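Local structure of nitrogenase molybdenum-iron protein beta chain (Clostridium pasteurianum, 4WES) at residues 54-57 against 63-66; 86-91 against 98-103; 237-242 against 278-283. The protein forms, together with the alpha chain, the molybdenum-iron component of nitrogenase, which reduces dinitrogen to ammonium, and shares with that chain the [8Fe-7S] cluster. All blocks are in the same frame, centred on the assembly; numbering follows the deposited sequence. Where two conformers were deposited one is given.

Contact 1 of 3, residues 54-57 against 63-66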
ATOM      1  N   THR B  54     -23.011  -8.104 -11.490  1.00  7.40           N
ATOM      2  CA  THR B  54     -22.591  -6.842 -10.898  1.00  7.19           C
ATOM      3  C   THR B  54     -21.433  -6.993  -9.961  1.00  7.05           C
ATOM      4  O   THR B  54     -20.487  -6.179  -9.982  1.00  7.79           O
ATOM      5  CB  THR B  54     -23.802  -6.153 -10.221  1.00  7.56           C
ATOM      6  OG1 THR B  54     -24.722  -5.745 -11.248  1.00  7.87           O
ATOM      7  CG2 THR B  54     -23.407  -4.956  -9.402  1.00  7.68           C
ATOM      8  N   VAL B  55     -21.481  -7.988  -9.068  1.00  7.26           N
ATOM      9  CA  VAL B  55     -20.400  -8.107  -8.086  1.00  7.21           C
ATOM     10  C   VAL B  55     -19.078  -8.409  -8.809  1.00  7.09           C
ATOM     11  O   VAL B  55     -18.024  -7.937  -8.411  1.00  7.76           O
ATOM     12  CB  VAL B  55     -20.726  -9.100  -6.960  1.00  7.72           C
ATOM     13  CG1 VAL B  55     -20.767 -10.521  -7.460  1.00  7.99           C
ATOM     14  CG2 VAL B  55     -19.739  -8.961  -5.813  1.00  8.25           C
ATOM     15  N   LEU B  56     -19.130  -9.232  -9.861  1.00  7.55           N
ATOM     16  CA  LEU B  56     -17.922  -9.505 -10.630  1.00  7.63           C
ATOM     17  C   LEU B  56     -17.358  -8.233 -11.266  1.00  7.20           C
ATOM     18  O   LEU B  56     -16.131  -8.038 -11.235  1.00  8.08           O
ATOM     19  CB  LEU B  56     -18.209 -10.574 -11.669  1.00  7.88           C
ATOM     20  CG  LEU B  56     -18.503 -11.979 -11.111  1.00  8.88           C
ATOM     21  CD1 LEU B  56     -18.956 -12.911 -12.224  1.00 10.17           C
ATOM     22  CD2 LEU B  56     -17.286 -12.569 -10.397  1.00 10.57           C
ATOM     23  N   SER B  57     -18.209  -7.385 -11.839  1.00  7.44           N
ATOM     24  CA  SER B  57     -17.708  -6.134 -12.402  1.00  7.78           C
ATOM     25  C   SER B  57     -17.172  -5.198 -11.325  1.00  7.62           C
ATOM     26  O   SER B  57     -16.176  -4.491 -11.566  1.00  8.36           O
ATOM     27  CB  SER B  57     -18.780  -5.422 -13.206  1.00  8.46           C
ATOM     28  OG  SER B  57     -19.076  -6.111 -14.406  1.00  9.35           O
ATOM     29  N   PRO B  63     -16.077  -6.091 -17.687  1.00  7.79           N
ATOM     30  CA  PRO B  63     -17.355  -6.683 -18.030  1.00  8.32           C
ATOM     31  C   PRO B  63     -17.483  -8.082 -17.410  1.00  8.53           C
ATOM     32  O   PRO B  63     -16.475  -8.763 -17.201  1.00  9.25           O
ATOM     33  CB  PRO B  63     -17.276  -6.810 -19.571  1.00  9.58           C
ATOM     34  CG  PRO B  63     -16.260  -5.784 -19.965  1.00  9.45           C
ATOM     35  CD  PRO B  63     -15.239  -5.850 -18.865  1.00  9.25           C
ATOM     36  N   ALA B  64     -18.714  -8.506 -17.209  1.00  8.40           N
ATOM     37  CA  ALA B  64     -18.999  -9.889 -16.776  1.00  8.71           C
ATOM     38  C   ALA B  64     -20.335 -10.270 -17.364  1.00  8.41           C
ATOM     39  O   ALA B  64     -21.390  -9.872 -16.836  1.00  9.89           O
ATOM     40  CB  ALA B  64     -18.993 -10.021 -15.257  1.00  9.14           C
ATOM     41  N   MET B  65     -20.310 -11.008 -18.470  1.00  9.08           N
ATOM     42  CA  MET B  65     -21.499 -11.323 -19.248  0.52  9.59           C
ATOM     43  C   MET B  65     -22.198 -12.561 -18.728  1.00  9.54           C
ATOM     44  O   MET B  65     -21.523 -13.551 -18.393  1.00 10.70           O
ATOM     45  CB  MET B  65     -21.076 -11.598 -20.690  0.52  9.70           C
ATOM     46  CG  MET B  65     -20.878 -10.327 -21.491  0.52 11.86           C
ATOM     47  SD  MET B  65     -22.474  -9.529 -21.718  0.52 12.73           S
ATOM     48  CE  MET B  65     -22.004  -7.825 -21.749  0.52 12.30           C
ATOM     49  N   ALA B  66     -23.527 -12.528 -18.700  1.00  9.27           N
ATOM     50  CA  ALA B  66     -24.343 -13.724 -18.454  1.00  8.79           C
ATOM     51  C   ALA B  66     -25.757 -13.425 -18.935  1.00  9.38           C
ATOM     52  O   ALA B  66     -26.220 -12.285 -18.867  1.00  9.72           O
ATOM     53  CB  ALA B  66     -24.380 -14.138 -16.990  1.00  9.68           C
TER
HETATM   54  O   HOH W   1     -21.514  -6.893 -15.092  1.00 13.73           O
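L56 and A64 touch through their beta carbons, the CB of L56 lying 3.7 Å from the CB of A64, where the loop doubles back beside the last turns of the helix it has just left. The leucine turns its stem, rather than its branch, to the alanine: chi1 is -68°, which sets CG opposite the carbonyl carbon, and the nearer of its two methyls, L56 CD1, lies 4.2 Å from A64 CB.

One residue on, S57 adds a polar element. Its OG, beside the backbone N at chi1 -70°, leans over the peptide between P63 and A64, yet stands 3.7 Å from the A64 N, which is a contact and not a hydrogen bond. The hydroxyl is instead bonded to the carbonyl O of E62, just before the loop segment, and it accepts a proton from a water 2.7 Å from OG. That water also reaches the A64 O, but the bond is long and weak; the same carbonyl is gripped by NE of R53, one helical turn back from S57. A buried hydroxyl thus ties the helix to the start of the loop.

P63 follows E62, an iron(II) ligand, and packs on Y216 and on F469 of the alpha chain. L56 also packs on V26 and M29 of helix 24-33, and the loop, lying beside helix 46-60, runs on into strand 67-68.

Contact 2 of 3, residues 86-91 against 98-103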
ATOM      1  N   THR B  86     -36.594 -20.814 -24.838  1.00 14.69           N
ATOM      2  CA  THR B  86     -36.597 -19.528 -25.526  1.00 14.52           C
ATOM      3  C   THR B  86     -35.255 -18.840 -25.386  1.00 13.25           C
ATOM      4  O   THR B  86     -34.723 -18.294 -26.358  1.00 13.89           O
ATOM      5  CB  THR B  86     -37.687 -18.609 -24.957  1.00 14.74           C
ATOM      6  OG1 THR B  86     -38.959 -19.225 -25.231  1.00 16.78           O
ATOM      7  CG2 THR B  86     -37.632 -17.220 -25.524  1.00 15.79           C
ATOM      8  N   ALA B  87     -34.687 -18.875 -24.188  1.00 12.39           N
ATOM      9  CA  ALA B  87     -33.394 -18.232 -23.988  1.00 12.64           C
ATOM     10  C   ALA B  87     -32.315 -18.759 -24.910  1.00 12.15           C
ATOM     11  O   ALA B  87     -31.599 -17.988 -25.531  1.00 12.83           O
ATOM     12  CB  ALA B  87     -32.929 -18.388 -22.547  1.00 12.08           C
ATOM     13  N   VAL B  88     -32.227 -20.076 -25.050  1.00 12.78           N
ATOM     14  CA  VAL B  88     -31.161 -20.681 -25.836  1.00 13.46           C
ATOM     15  C   VAL B  88     -31.273 -20.249 -27.310  1.00 14.17           C
ATOM     16  O   VAL B  88     -30.238 -20.009 -27.983  1.00 15.22           O
ATOM     17  CB  VAL B  88     -31.157 -22.198 -25.631  1.00 16.62           C
ATOM     18  CG1 VAL B  88     -30.393 -22.963 -26.677  1.00 20.29           C
ATOM     19  CG2 VAL B  88     -30.617 -22.526 -24.262  1.00 15.31           C
ATOM     20  N   LYS B  89     -32.505 -20.118 -27.815  1.00 14.82           N
ATOM     21  CA  LYS B  89     -32.687 -19.666 -29.198  0.51 15.53           C
ATOM     22  C   LYS B  89     -32.186 -18.236 -29.388  1.00 15.76           C
ATOM     23  O   LYS B  89     -31.574 -17.913 -30.415  1.00 17.10           O
ATOM     24  CB  LYS B  89     -34.146 -19.788 -29.638  0.51 14.76           C
ATOM     25  CG  LYS B  89     -34.687 -21.201 -29.530  0.51 17.09           C
ATOM     26  CD  LYS B  89     -36.122 -21.280 -30.031  0.51 22.97           C
ATOM     27  CE  LYS B  89     -36.875 -22.440 -29.403  0.51 31.67           C
ATOM     28  NZ  LYS B  89     -38.167 -22.691 -30.089  0.51 44.52           N
ATOM     29  N   ASN B  90     -32.439 -17.371 -28.413  1.00 13.99           N
ATOM     30  CA  ASN B  90     -31.935 -15.993 -28.488  1.00 14.21           C
ATOM     31  C   ASN B  90     -30.439 -15.904 -28.258  1.00 14.23           C
ATOM     32  O   ASN B  90     -29.759 -15.085 -28.925  1.00 15.56           O
ATOM     33  CB  ASN B  90     -32.692 -15.097 -27.526  1.00 13.77           C
ATOM     34  CG  ASN B  90     -34.094 -14.830 -28.016  1.00 13.67           C
ATOM     35  OD1 ASN B  90     -34.275 -14.265 -29.099  1.00 14.76           O
ATOM     36  ND2 ASN B  90     -35.110 -15.216 -27.228  1.00 16.82           N
ATOM     37  N   ILE B  91     -29.905 -16.736 -27.373  1.00 13.14           N
ATOM     38  CA  ILE B  91     -28.488 -16.686 -27.079  1.00 12.53           C
ATOM     39  C   ILE B  91     -27.675 -17.082 -28.303  1.00 12.90           C
ATOM     40  O   ILE B  91     -26.728 -16.392 -28.701  1.00 12.77           O
ATOM     41  CB  ILE B  91     -28.156 -17.588 -25.904  1.00 11.29           C
ATOM     42  CG1 ILE B  91     -28.740 -17.007 -24.624  1.00 12.27           C
ATOM     43  CG2 ILE B  91     -26.664 -17.743 -25.778  1.00 12.48           C
ATOM     44  CD1 ILE B  91     -28.902 -18.007 -23.496  1.00 12.53           C
ATOM     45  N   ASP B  98     -19.865 -20.598 -27.963  1.00 11.66           N
ATOM     46  CA  ASP B  98     -19.635 -22.004 -28.343  1.00 12.28           C
ATOM     47  C   ASP B  98     -20.303 -22.959 -27.341  1.00 12.45           C
ATOM     48  O   ASP B  98     -20.623 -24.104 -27.675  1.00 14.28           O
ATOM     49  CB  ASP B  98     -18.147 -22.300 -28.466  1.00 12.68           C
ATOM     50  CG  ASP B  98     -17.518 -21.633 -29.666  1.00 13.85           C
ATOM     51  OD1 ASP B  98     -18.245 -21.151 -30.554  1.00 17.21           O
ATOM     52  OD2 ASP B  98     -16.278 -21.593 -29.706  1.00 14.88           O
ATOM     53  N   ILE B  99     -20.472 -22.481 -26.097  1.00 11.90           N
ATOM     54  CA  ILE B  99     -21.029 -23.274 -25.019  1.00 11.41           C
ATOM     55  C   ILE B  99     -21.818 -22.358 -24.095  1.00 11.61           C
ATOM     56  O   ILE B  99     -21.367 -21.272 -23.759  1.00 11.85           O
ATOM     57  CB  ILE B  99     -19.928 -24.067 -24.276  1.00 11.83           C
ATOM     58  CG1 ILE B  99     -20.519 -24.921 -23.167  1.00 12.66           C
ATOM     59  CG2 ILE B  99     -18.805 -23.171 -23.766  1.00 12.80           C
ATOM     60  CD1 ILE B  99     -19.538 -25.929 -22.592  1.00 14.08           C
ATOM     61  N   ILE B 100     -23.016 -22.814 -23.726  1.00 11.85           N
ATOM     62  CA  ILE B 100     -23.825 -22.174 -22.694  1.00 10.76           C
ATOM     63  C   ILE B 100     -23.669 -23.008 -21.430  1.00 11.45           C
ATOM     64  O   ILE B 100     -23.923 -24.203 -21.451  1.00 11.97           O
ATOM     65  CB  ILE B 100     -25.302 -22.081 -23.114  1.00 11.47           C
ATOM     66  CG1 ILE B 100     -25.460 -21.268 -24.405  1.00 12.25           C
ATOM     67  CG2 ILE B 100     -26.128 -21.493 -21.981  1.00 13.69           C
ATOM     68  CD1 ILE B 100     -26.868 -21.245 -24.937  1.00 13.30           C
ATOM     69  N   ALA B 101     -23.238 -22.369 -20.332  1.00 10.96           N
ATOM     70  CA  ALA B 101     -23.062 -23.084 -19.080  1.00 10.67           C
ATOM     71  C   ALA B 101     -24.130 -22.601 -18.101  1.00 10.34           C
ATOM     72  O   ALA B 101     -24.058 -21.504 -17.569  1.00 10.64           O
ATOM     73  CB  ALA B 101     -21.689 -22.849 -18.506  1.00 11.47           C
ATOM     74  N   VAL B 102     -25.132 -23.445 -17.904  1.00 10.59           N
ATOM     75  CA  VAL B 102     -26.308 -23.110 -17.095  1.00 10.79           C
ATOM     76  C   VAL B 102     -26.061 -23.427 -15.620  1.00 10.21           C
ATOM     77  O   VAL B 102     -25.563 -24.504 -15.277  1.00 11.27           O
ATOM     78  CB  VAL B 102     -27.520 -23.938 -17.581  1.00 10.41           C
ATOM     79  CG1 VAL B 102     -28.742 -23.600 -16.732  1.00 11.95           C
ATOM     80  CG2 VAL B 102     -27.795 -23.657 -19.055  1.00 11.26           C
ATOM     81  N   HIS B 103     -26.450 -22.492 -14.751  1.00  9.48           N
ATOM     82  CA  HIS B 103     -26.562 -22.778 -13.341  1.00  9.31           C
ATOM     83  C   HIS B 103     -27.968 -22.339 -12.895  1.00  9.58           C
ATOM     84  O   HIS B 103     -28.729 -21.771 -13.700  1.00 10.38           O
ATOM     85  CB  HIS B 103     -25.452 -22.077 -12.531  1.00  9.94           C
ATOM     86  CG  HIS B 103     -25.477 -20.578 -12.638  1.00 10.07           C
ATOM     87  ND1 HIS B 103     -24.682 -19.870 -13.509  1.00  9.66           N
ATOM     88  CD2 HIS B 103     -26.248 -19.651 -12.016  1.00 10.06           C
ATOM     89  CE1 HIS B 103     -24.936 -18.573 -13.368  1.00 10.84           C
ATOM     90  NE2 HIS B 103     -25.891 -18.421 -12.483  1.00 11.13           N
TER
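I100 carries this contact from the strand side, pushing its CD1 methyl into the angle between V88 and I91 on the helix. It has much the largest share of the buried surface. With CG1 opposite the carbonyl carbon (chi1 -60°), the fully extended chain (chi2 175°) carries CD1 well out from the strand toward the helix.

I91 comes to meet it tip to tip. The branch methyl does most of the touching: I91 CG2 is 3.6 Å from I100 CD1, and the same CG2 is 4.0 Å from I100 CG1. The I91 CD1 methyl also bears on the tip, 4.1 Å from I100 CD1, so both arms of I91 touch that one methyl.

Helix 81-95 here lies against one face of a parallel sheet and completes a beta-alpha-beta crossover, leading from strand 67-68 past strand 38-43 into strand 99-104, in the Rossmann-like architecture of nitrogenase component 1 proteins. I99 and A101 face the other way, and A101 meets A32 of helix 24-33.

V88, one turn before I91, meets I100 at a slant with a single methyl, its CG2 lying 4.0 Å from I100 CD1. The helix also borders the alpha chain: I91 packs on G46 of that chain, and the side-chain OD1 and ND2 of N90 are hydrogen-bonded to T17 OG1 and P45 O of the alpha chain.

Contact 3 of 3, residues 237-242 against 278-283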
ATOM      1  N   LEU B 237      -3.153 -37.329 -14.014  1.00 15.88           N
ATOM      2  CA  LEU B 237      -3.379 -36.971 -12.621  1.00 15.51           C
ATOM      3  C   LEU B 237      -4.133 -35.659 -12.628  1.00 13.82           C
ATOM      4  O   LEU B 237      -3.918 -34.830 -13.524  1.00 15.74           O
ATOM      5  CB  LEU B 237      -2.037 -36.783 -11.890  1.00 17.08           C
ATOM      6  CG  LEU B 237      -2.055 -36.392 -10.418  1.00 16.82           C
ATOM      7  CD1 LEU B 237      -2.671 -37.463  -9.549  1.00 18.06           C
ATOM      8  CD2 LEU B 237      -0.661 -36.022  -9.940  1.00 18.41           C
ATOM      9  N   THR B 238      -4.973 -35.451 -11.603  1.00 13.06           N
ATOM     10  CA  THR B 238      -5.571 -34.153 -11.324  1.00 12.67           C
ATOM     11  C   THR B 238      -5.065 -33.662  -9.970  1.00 13.49           C
ATOM     12  O   THR B 238      -5.162 -34.380  -8.987  1.00 14.45           O
ATOM     13  CB  THR B 238      -7.112 -34.252 -11.301  1.00 13.36           C
ATOM     14  OG1 THR B 238      -7.598 -34.745 -12.557  1.00 14.14           O
ATOM     15  CG2 THR B 238      -7.735 -32.905 -10.967  1.00 13.85           C
ATOM     16  N   LEU B 239      -4.573 -32.427  -9.939  1.00 12.67           N
ATOM     17  CA  LEU B 239      -4.293 -31.750  -8.665  1.00 12.37           C
ATOM     18  C   LEU B 239      -5.477 -30.861  -8.332  1.00 11.88           C
ATOM     19  O   LEU B 239      -5.857 -29.974  -9.115  1.00 12.95           O
ATOM     20  CB  LEU B 239      -3.017 -30.925  -8.749  1.00 13.92           C
ATOM     21  CG  LEU B 239      -1.737 -31.737  -8.972  1.00 16.85           C
ATOM     22  CD1 LEU B 239      -0.493 -30.871  -8.968  1.00 18.94           C
ATOM     23  CD2 LEU B 239      -1.602 -32.863  -7.950  1.00 17.71           C
ATOM     24  N   SER B 240      -6.080 -31.127  -7.168  1.00 12.11           N
ATOM     25  CA  SER B 240      -7.229 -30.360  -6.669  1.00 11.63           C
ATOM     26  C   SER B 240      -6.704 -29.355  -5.656  1.00 11.16           C
ATOM     27  O   SER B 240      -6.276 -29.757  -4.575  1.00 12.08           O
ATOM     28  CB  SER B 240      -8.181 -31.359  -5.993  1.00 12.86           C
ATOM     29  OG  SER B 240      -9.255 -30.649  -5.434  1.00 14.02           O
ATOM     30  N   LEU B 241      -6.686 -28.067  -6.015  1.00 10.48           N
ATOM     31  CA  LEU B 241      -6.139 -27.059  -5.128  1.00 11.19           C
ATOM     32  C   LEU B 241      -7.277 -26.436  -4.351  1.00 10.71           C
ATOM     33  O   LEU B 241      -8.100 -25.700  -4.922  1.00 10.82           O
ATOM     34  CB  LEU B 241      -5.399 -25.986  -5.894  1.00 10.93           C
ATOM     35  CG  LEU B 241      -4.283 -26.440  -6.835  1.00 12.10           C
ATOM     36  CD1 LEU B 241      -3.502 -25.265  -7.379  1.00 13.23           C
ATOM     37  CD2 LEU B 241      -3.327 -27.446  -6.233  1.00 14.17           C
ATOM     38  N   GLY B 242      -7.336 -26.724  -3.058  1.00 10.78           N
ATOM     39  CA  GLY B 242      -8.417 -26.222  -2.211  1.00 11.23           C
ATOM     40  C   GLY B 242      -9.573 -27.201  -2.244  1.00 11.02           C
ATOM     41  O   GLY B 242     -10.348 -27.231  -3.173  1.00 12.16           O
ATOM     42  N   MET B 278       6.380 -29.785  -4.467  1.00 12.41           N
ATOM     43  CA  MET B 278       6.769 -31.200  -4.233  1.00 12.95           C
ATOM     44  C   MET B 278       5.816 -32.163  -4.905  1.00 12.97           C
ATOM     45  O   MET B 278       6.254 -33.177  -5.463  1.00 13.95           O
ATOM     46  CB  MET B 278       6.886 -31.505  -2.745  1.00 14.07           C
ATOM     47  CG  MET B 278       8.036 -30.796  -2.040  1.00 15.07           C
ATOM     48  SD  MET B 278       9.653 -31.201  -2.654  1.00 21.68           S
ATOM     49  CE  MET B 278       9.693 -30.273  -4.190  1.00 62.49           C
ATOM     50  N   ALA B 279       4.504 -31.880  -4.893  1.00 13.44           N
ATOM     51  CA  ALA B 279       3.554 -32.743  -5.585  1.00 14.27           C
ATOM     52  C   ALA B 279       3.880 -32.785  -7.057  1.00 14.06           C
ATOM     53  O   ALA B 279       3.825 -33.865  -7.689  1.00 15.75           O
ATOM     54  CB  ALA B 279       2.132 -32.258  -5.371  1.00 14.34           C
ATOM     55  N   LEU B 280       4.182 -31.645  -7.656  1.00 14.28           N
ATOM     56  CA  LEU B 280       4.555 -31.590  -9.084  0.51 15.12           C
ATOM     57  C   LEU B 280       5.806 -32.412  -9.357  1.00 14.23           C
ATOM     58  O   LEU B 280       5.859 -33.189 -10.320  1.00 17.09           O
ATOM     59  CB  LEU B 280       4.814 -30.143  -9.506  0.51 16.72           C
ATOM     60  CG  LEU B 280       3.679 -29.239 -10.016  0.51 20.79           C
ATOM     61  CD1 LEU B 280       2.373 -29.426  -9.255  0.51 22.22           C
ATOM     62  CD2 LEU B 280       4.128 -27.782  -9.939  0.51 17.41           C
ATOM     63  N   SER B 281       6.846 -32.211  -8.564  1.00 14.40           N
ATOM     64  CA  SER B 281       8.113 -32.926  -8.761  1.00 15.53           C
ATOM     65  C   SER B 281       7.938 -34.422  -8.582  1.00 16.37           C
ATOM     66  O   SER B 281       8.428 -35.202  -9.395  1.00 17.51           O
ATOM     67  CB  SER B 281       9.166 -32.369  -7.806  1.00 16.11           C
ATOM     68  OG  SER B 281      10.416 -32.997  -8.003  1.00 18.24           O
ATOM     69  N   GLU B 282       7.200 -34.816  -7.547  1.00 15.97           N
ATOM     70  CA  GLU B 282       6.982 -36.229  -7.272  1.00 18.23           C
ATOM     71  C   GLU B 282       6.163 -36.904  -8.355  1.00 16.57           C
ATOM     72  O   GLU B 282       6.394 -38.082  -8.696  1.00 20.72           O
ATOM     73  CB  GLU B 282       6.326 -36.436  -5.917  1.00 20.05           C
ATOM     74  CG  GLU B 282       7.229 -36.048  -4.736  1.00 23.88           C
ATOM     75  CD  GLU B 282       6.469 -35.886  -3.417  1.00 27.85           C
ATOM     76  OE1 GLU B 282       7.119 -35.423  -2.456  1.00 27.67           O
ATOM     77  OE2 GLU B 282       5.253 -36.207  -3.338  1.00 49.26           O
ATOM     78  N   ALA B 283       5.181 -36.191  -8.897  1.00 16.28           N
ATOM     79  CA  ALA B 283       4.315 -36.777  -9.918  1.00 18.73           C
ATOM     80  C   ALA B 283       5.017 -36.999 -11.254  1.00 18.51           C
ATOM     81  O   ALA B 283       4.589 -37.837 -12.052  1.00 22.54           O
ATOM     82  CB  ALA B 283       3.100 -35.898 -10.147  1.00 18.75           C
TER
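L237 and A283 face each other with their CA atoms 8.2 Å apart, and two residues further along the strand the L239 CA lies 8.5 Å from the A279 CA. The strand numbering rises as the helix numbering falls, so the two run in opposing directions, helix 270-284 lying along a face of the sheet. This is the layered alpha/beta packing of a Rossmann-like domain: strand 237-241 is an inner strand of a parallel four-stranded sheet, between strands 172-175 and 261-264. T238 and S240 point to the other face, where helix 243-257 packs on them. At the strand's end G242, with a positive phi of 89°, takes the N-cap position of that helix.

The side chains that meet are all apolar. L239, with CG opposite the carbonyl carbon (chi1 -65°), directs its CD1 at the CD1 of L280, the two leucine side chains meeting at a slant. The separation there, 3.2 Å between L239 CD1 and L280 CD1, is shorter than two methyls normally tolerate; because L280 was modelled in two conformers, that closeness is doubtful. L280 also rests on M194 and I196, and L239 on I172 and K262.

Toward the more open end, L237, its CG opposite the backbone N (chi1 179°), reaches the last turn of the helix, where its CD2 settles 3.8 Å from the CB of A283.

Contacts 1 and 2 adjoin the same parallel sheet: loop 63-66 leads into its edge strand 67-68, while 98-103 supplies an inner strand. Their centres are about 17 Å apart and their nearest atoms about 6 Å, without touching. Contact 3 lies in another sheet, about 31 Å from contact 1 and about 34 Å from contact 2 between centres. Contact 1 is the one near the metal centres: the L56 side chain is about 11 Å from that of C23 and about 12 Å from that of C48, both [8Fe-7S] cluster ligands, and the P63 side chain about 6 Å from an iron(II) ion. Contacts 2 and 3 sit away, although strand 99-104 runs on to cluster ligand C106.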